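Nuclear polyadenylated RNA-binding protein NAB2 (Saccharomyces cerevisiae, PDB 2V75) binds poly(A) tails, protecting mRNAs from exosome degradation and taking part in tail-length control and nuclear export, the latter requiring its N-terminal domain. Local coordinates at residues F24-L38 against V49-R61. Sequence-based numbering, arbitrary orientation.
Sequences FNEDIKYVAEYIVLL and VDELASLFDSVSR
Glu26 OE2 accepts a very short hydrogen bond from Ser58 OG (2.5 Å) and also lies at the edge of the Phe56 ring, 3.2 Å from Phe56 CD1, with the carboxylate plane steeply inclined to the ring. A bend at chi2 (-87°) swings the carboxylate across to both partners. Replacing this glutamate by alanine is likely to leave the Ser58 hydroxyl without its acceptor and open a gap beside the Phe56 edge. Nearby, a water accepts from Asn25 N and donates weakly to Ser58 O, while Phe24 CE1 rests 3.6 Å from Val59 CG2, so the two loops meet through both polar and apolar groups.

The Phe56 ring is sandwiched between Val31 and its own neighbour Leu55: Val31 CG2 makes a CH-pi contact over one face, 4.0 Å from the ring centroid, and Leu55 CB lies over the opposite face. Farther along, Leu55 CD2 sits over a face of the Tyr34 ring, 3.8 Å from its centroid. With CG anti to the backbone N (chi1 -157°), Tyr34 reaches across so that its OH donates to Glu51 OE2; the modelled separation is very short, so its exact length is doubtful. Glu51 CG packs in plane at that ring's edge and touches Leu38 CD1.

Residues 28-38 of helix 28-40 and 49-55 of helix 45-55 run roughly antiparallel (148°), their axes 10.7 Å apart at closest approach. Within this pairing in the five-helix, PWI-like N-terminal domain, Ile35 CG1 meets Leu52 CD1 at 3.5 Å; on helix 61-79, Ile35 also packs against Val67, and Leu52 against Leu64 and Val68, whereas Val31 reaches Leu18 of helix 7-18.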
loop_
_atom_site.group_PDB
_atom_site.type_symbol
_atom_site.label_atom_id
_atom_site.label_comp_id
_atom_site.label_asym_id
_atom_site.label_seq_id
_atom_site.Cartn_x
_atom_site.Cartn_y
_atom_site.Cartn_z
ATOM N N PHE A 24 1.840 -6.637 12.388
ATOM C CA PHE A 24 2.353 -5.400 11.857
ATOM C C PHE A 24 2.351 -4.324 12.932
ATOM O O PHE A 24 1.284 -3.873 13.354
ATOM C CB PHE A 24 1.497 -4.958 10.688
ATOM C CG PHE A 24 2.082 -3.815 9.934
ATOM C CD1 PHE A 24 2.997 -4.025 8.926
ATOM C CD2 PHE A 24 1.718 -2.530 10.246
ATOM C CE1 PHE A 24 3.544 -2.975 8.262
ATOM C CE2 PHE A 24 2.260 -1.484 9.593
ATOM C CZ PHE A 24 3.175 -1.692 8.612
ATOM N N ASN A 25 3.540 -3.900 13.346
ATOM C CA ASN A 25 3.672 -3.047 14.534
ATOM C C ASN A 25 3.867 -1.541 14.273
ATOM O O ASN A 25 3.826 -0.717 15.195
ATOM C CB ASN A 25 4.780 -3.600 15.454
ATOM C CG ASN A 25 6.125 -2.908 15.280
ATOM O OD1 ASN A 25 6.651 -2.800 14.175
ATOM N ND2 ASN A 25 6.709 -2.469 16.399
ATOM N N GLU A 26 4.017 -1.182 13.005
ATOM C CA GLU A 26 4.474 0.145 12.629
ATOM C C GLU A 26 3.299 1.118 12.508
ATOM O O GLU A 26 2.149 0.715 12.439
ATOM C CB GLU A 26 5.226 0.018 11.304
ATOM C CG GLU A 26 6.395 -0.985 11.344
ATOM C CD GLU A 26 7.678 -0.336 11.831
ATOM O OE1 GLU A 26 7.587 0.704 12.528
ATOM O OE2 GLU A 26 8.763 -0.861 11.499
ATOM N N ASP A 27 3.580 2.415 12.457
ATOM C CA ASP A 27 2.541 3.430 12.362
ATOM C C ASP A 27 1.922 3.288 10.981
ATOM O O ASP A 27 2.588 3.577 9.968
ATOM C CB ASP A 27 3.244 4.775 12.576
ATOM C CG ASP A 27 2.323 5.960 12.520
ATOM O OD1 ASP A 27 1.318 5.970 11.779
ATOM O OD2 ASP A 27 2.638 6.939 13.216
ATOM N N ILE A 28 0.656 2.831 10.922
ATOM C CA ILE A 28 0.032 2.502 9.635
ATOM C C ILE A 28 -0.151 3.760 8.791
ATOM O O ILE A 28 0.156 3.726 7.621
ATOM C CB ILE A 28 -1.303 1.766 9.841
ATOM C CG1 ILE A 28 -1.027 0.321 10.248
ATOM C CG2 ILE A 28 -2.158 1.779 8.598
ATOM C CD1 ILE A 28 -2.324 -0.365 10.804
ATOM N N LYS A 29 -0.604 4.847 9.400
ATOM C CA LYS A 29 -0.946 6.074 8.682
ATOM C C LYS A 29 0.344 6.586 8.036
ATOM O O LYS A 29 0.358 6.986 6.871
ATOM C CB LYS A 29 -1.521 7.089 9.637
ATOM C CG LYS A 29 -2.114 8.324 8.973
ATOM C CD LYS A 29 -2.806 9.277 9.969
ATOM C CE LYS A 29 -4.248 8.862 10.264
ATOM N NZ LYS A 29 -5.000 8.596 9.001
ATOM N N TYR A 30 1.443 6.512 8.779
ATOM C CA TYR A 30 2.722 7.003 8.241
ATOM C C TYR A 30 3.235 6.129 7.123
ATOM O O TYR A 30 3.624 6.668 6.076
ATOM C CB TYR A 30 3.789 7.049 9.323
ATOM C CG TYR A 30 5.159 7.466 8.806
ATOM C CD1 TYR A 30 5.395 8.770 8.430
ATOM C CD2 TYR A 30 6.216 6.567 8.717
ATOM C CE1 TYR A 30 6.661 9.170 7.989
ATOM C CE2 TYR A 30 7.490 6.960 8.252
ATOM C CZ TYR A 30 7.687 8.270 7.872
ATOM O OH TYR A 30 8.934 8.724 7.458
ATOM N N VAL A 31 3.259 4.807 7.340
ATOM C CA VAL A 31 3.689 3.854 6.288
ATOM C C VAL A 31 2.819 4.066 5.028
ATOM O O VAL A 31 3.341 4.141 3.907
ATOM C CB VAL A 31 3.697 2.389 6.759
ATOM C CG1 VAL A 31 4.042 1.409 5.605
ATOM C CG2 VAL A 31 4.641 2.172 7.958
ATOM N N ALA A 32 1.513 4.212 5.184
ATOM C CA ALA A 32 0.642 4.450 4.037
ATOM C C ALA A 32 1.015 5.757 3.322
ATOM O O ALA A 32 1.101 5.828 2.086
ATOM C CB ALA A 32 -0.829 4.478 4.484
ATOM N N GLU A 33 1.297 6.801 4.081
ATOM C CA GLU A 33 1.665 8.075 3.464
ATOM C C GLU A 33 2.987 7.937 2.719
ATOM O O GLU A 33 3.173 8.543 1.654
ATOM C CB GLU A 33 1.765 9.157 4.523
ATOM C CG GLU A 33 0.392 9.655 4.982
ATOM C CD GLU A 33 0.013 11.005 4.378
ATOM O OE1 GLU A 33 0.765 11.527 3.516
ATOM O OE2 GLU A 33 -1.028 11.563 4.807
ATOM N N TYR A 34 3.913 7.204 3.316
ATOM C CA TYR A 34 5.245 7.092 2.729
ATOM C C TYR A 34 5.111 6.300 1.425
ATOM O O TYR A 34 5.694 6.676 0.403
ATOM C CB TYR A 34 6.205 6.354 3.647
ATOM C CG TYR A 34 7.647 6.663 3.406
ATOM C CD1 TYR A 34 8.283 7.677 4.066
ATOM C CD2 TYR A 34 8.380 5.970 2.475
ATOM C CE1 TYR A 34 9.631 7.973 3.823
ATOM C CE2 TYR A 34 9.693 6.272 2.228
ATOM C CZ TYR A 34 10.323 7.276 2.875
ATOM O OH TYR A 34 11.655 7.479 2.538
ATOM N N ILE A 35 4.350 5.222 1.465
ATOM C CA ILE A 35 4.113 4.414 0.264
ATOM C C ILE A 35 3.513 5.221 -0.891
ATOM O O ILE A 35 4.011 5.208 -2.018
ATOM C CB ILE A 35 3.301 3.136 0.562
ATOM C CG1 ILE A 35 4.147 2.179 1.423
ATOM C CG2 ILE A 35 2.796 2.511 -0.772
ATOM C CD1 ILE A 35 3.364 0.925 1.855
ATOM N N VAL A 36 2.504 6.012 -0.590
ATOM C CA VAL A 36 1.873 6.809 -1.608
ATOM C C VAL A 36 2.786 7.901 -2.127
ATOM O O VAL A 36 2.764 8.186 -3.309
ATOM C CB VAL A 36 0.551 7.340 -1.073
ATOM C CG1 VAL A 36 -0.021 8.427 -1.994
ATOM C CG2 VAL A 36 -0.375 6.136 -0.841
ATOM N N LEU A 37 3.625 8.486 -1.270
ATOM C CA LEU A 37 4.646 9.422 -1.706
ATOM C C LEU A 37 5.575 8.764 -2.738
ATOM O O LEU A 37 5.923 9.413 -3.749
ATOM C CB LEU A 37 5.482 9.906 -0.510
ATOM C CG LEU A 37 6.697 10.783 -0.790
ATOM C CD1 LEU A 37 6.295 12.169 -1.241
ATOM C CD2 LEU A 37 7.588 10.893 0.446
ATOM N N LEU A 38 6.004 7.540 -2.452
ATOM C CA LEU A 38 6.962 6.840 -3.335
ATOM C C LEU A 38 6.278 6.530 -4.679
ATOM O O LEU A 38 6.864 6.708 -5.723
ATOM C CB LEU A 38 7.446 5.558 -2.665
ATOM C CG LEU A 38 8.398 5.803 -1.475
ATOM C CD1 LEU A 38 8.639 4.510 -0.715
ATOM C CD2 LEU A 38 9.666 6.501 -1.979
ATOM N N VAL A 49 9.696 -1.091 -2.928
ATOM C CA VAL A 49 9.896 -2.153 -1.928
ATOM C C VAL A 49 11.249 -1.998 -1.241
ATOM O O VAL A 49 11.351 -1.984 -0.000
ATOM C CB VAL A 49 9.724 -3.525 -2.563
ATOM C CG1 VAL A 49 10.019 -4.639 -1.534
ATOM C CG2 VAL A 49 8.274 -3.668 -3.041
ATOM N N ASP A 50 12.262 -1.796 -2.060
ATOM C CA ASP A 50 13.607 -1.467 -1.572
ATOM C C ASP A 50 13.611 -0.355 -0.509
ATOM O O ASP A 50 14.223 -0.521 0.541
ATOM C CB ASP A 50 14.502 -1.024 -2.727
ATOM C CG ASP A 50 15.006 -2.161 -3.542
ATOM O OD1 ASP A 50 14.846 -3.321 -3.091
ATOM O OD2 ASP A 50 15.593 -1.872 -4.621
ATOM N N GLU A 51 12.938 0.768 -0.776
ATOM C CA GLU A 51 12.964 1.915 0.100
ATOM C C GLU A 51 12.263 1.543 1.393
ATOM O O GLU A 51 12.773 1.855 2.473
ATOM C CB GLU A 51 12.360 3.167 -0.562
ATOM C CG GLU A 51 12.074 4.359 0.325
ATOM C CD GLU A 51 13.249 5.324 0.463
ATOM O OE1 GLU A 51 14.395 4.873 0.232
ATOM O OE2 GLU A 51 13.011 6.512 0.793
ATOM N N LEU A 52 11.128 0.857 1.318
ATOM C CA LEU A 52 10.383 0.486 2.521
ATOM C C LEU A 52 11.194 -0.488 3.412
ATOM O O LEU A 52 11.180 -0.398 4.651
ATOM C CB LEU A 52 9.049 -0.153 2.152
ATOM C CG LEU A 52 8.039 0.755 1.461
ATOM C CD1 LEU A 52 6.825 -0.078 0.858
ATOM C CD2 LEU A 52 7.646 1.800 2.426
ATOM N N ALA A 53 11.857 -1.422 2.758
ATOM C CA ALA A 53 12.725 -2.377 3.442
ATOM C C ALA A 53 13.867 -1.694 4.181
ATOM O O ALA A 53 14.339 -2.205 5.212
ATOM C CB ALA A 53 13.291 -3.400 2.485
ATOM N N SER A 54 14.368 -0.597 3.618
ATOM C CA SER A 54 15.350 0.212 4.312
ATOM C C SER A 54 14.806 0.940 5.556
ATOM O O SER A 54 15.551 1.238 6.446
ATOM C CB SER A 54 16.027 1.193 3.353
ATOM O OG SER A 54 15.262 2.351 3.133
ATOM N N LEU A 55 13.521 1.246 5.596
ATOM C CA LEU A 55 12.897 1.911 6.732
ATOM C C LEU A 55 12.312 1.034 7.853
ATOM O O LEU A 55 12.238 1.450 9.015
ATOM C CB LEU A 55 11.783 2.812 6.217
ATOM C CG LEU A 55 12.260 4.263 6.025
ATOM C CD1 LEU A 55 13.204 4.351 4.837
ATOM C CD2 LEU A 55 11.016 5.110 5.829
ATOM N N PHE A 56 11.898 -0.169 7.504
ATOM C CA PHE A 56 11.101 -0.994 8.401
ATOM C C PHE A 56 11.657 -2.432 8.381
ATOM O O PHE A 56 11.363 -3.152 7.458
ATOM C CB PHE A 56 9.653 -0.996 7.925
ATOM C CG PHE A 56 9.087 0.408 7.810
ATOM C CD1 PHE A 56 8.851 1.153 8.952
ATOM C CD2 PHE A 56 8.847 0.956 6.555
ATOM C CE1 PHE A 56 8.339 2.477 8.857
ATOM C CE2 PHE A 56 8.381 2.268 6.449
ATOM C CZ PHE A 56 8.156 2.998 7.593
ATOM N N ASP A 57 12.462 -2.788 9.372
ATOM C CA ASP A 57 13.006 -4.136 9.509
ATOM C C ASP A 57 12.077 -5.130 10.217
ATOM O O ASP A 57 12.397 -6.324 10.318
ATOM C CB ASP A 57 14.364 -4.088 10.183
ATOM C CG ASP A 57 14.341 -3.360 11.513
ATOM O OD1 ASP A 57 13.225 -3.033 12.016
ATOM O OD2 ASP A 57 15.451 -3.101 12.039
ATOM N N SER A 58 10.931 -4.644 10.675
ATOM C CA SER A 58 9.904 -5.454 11.320
ATOM C C SER A 58 8.929 -6.119 10.338
ATOM O O SER A 58 8.071 -6.900 10.760
ATOM C CB SER A 58 9.130 -4.535 12.285
ATOM O OG SER A 58 8.702 -3.355 11.575
ATOM N N VAL A 59 9.052 -5.785 9.051
ATOM C CA VAL A 59 8.187 -6.266 7.981
ATOM C C VAL A 59 9.064 -6.918 6.916
ATOM O O VAL A 59 10.066 -6.333 6.443
ATOM C CB VAL A 59 7.384 -5.145 7.308
ATOM C CG1 VAL A 59 6.150 -5.791 6.462
ATOM C CG2 VAL A 59 6.955 -4.138 8.396
ATOM N N SER A 60 8.681 -8.127 6.550
ATOM C CA SER A 60 9.434 -8.882 5.543
ATOM C C SER A 60 9.352 -8.211 4.186
ATOM O O SER A 60 8.367 -7.514 3.856
ATOM C CB SER A 60 8.929 -10.337 5.455
ATOM O OG SER A 60 7.620 -10.331 4.937
ATOM N N ARG A 61 10.367 -8.449 3.356
ATOM C CA ARG A 61 10.306 -7.957 1.984
ATOM C C ARG A 61 9.147 -8.602 1.220
ATOM O O ARG A 61 8.456 -7.939 0.445
ATOM C CB ARG A 61 11.663 -8.149 1.300
ATOM C CG ARG A 61 11.677 -7.809 -0.087
ATOM C CD ARG A 61 13.125 -7.885 -0.693
ATOM N NE ARG A 61 13.025 -7.119 -1.921
ATOM C CZ ARG A 61 13.559 -5.924 -2.171
ATOM N NH1 ARG A 61 14.395 -5.312 -1.340
ATOM N NH2 ARG A 61 13.277 -5.391 -3.356
HETATM O O HOH W 1 5.780 -4.988 11.673
#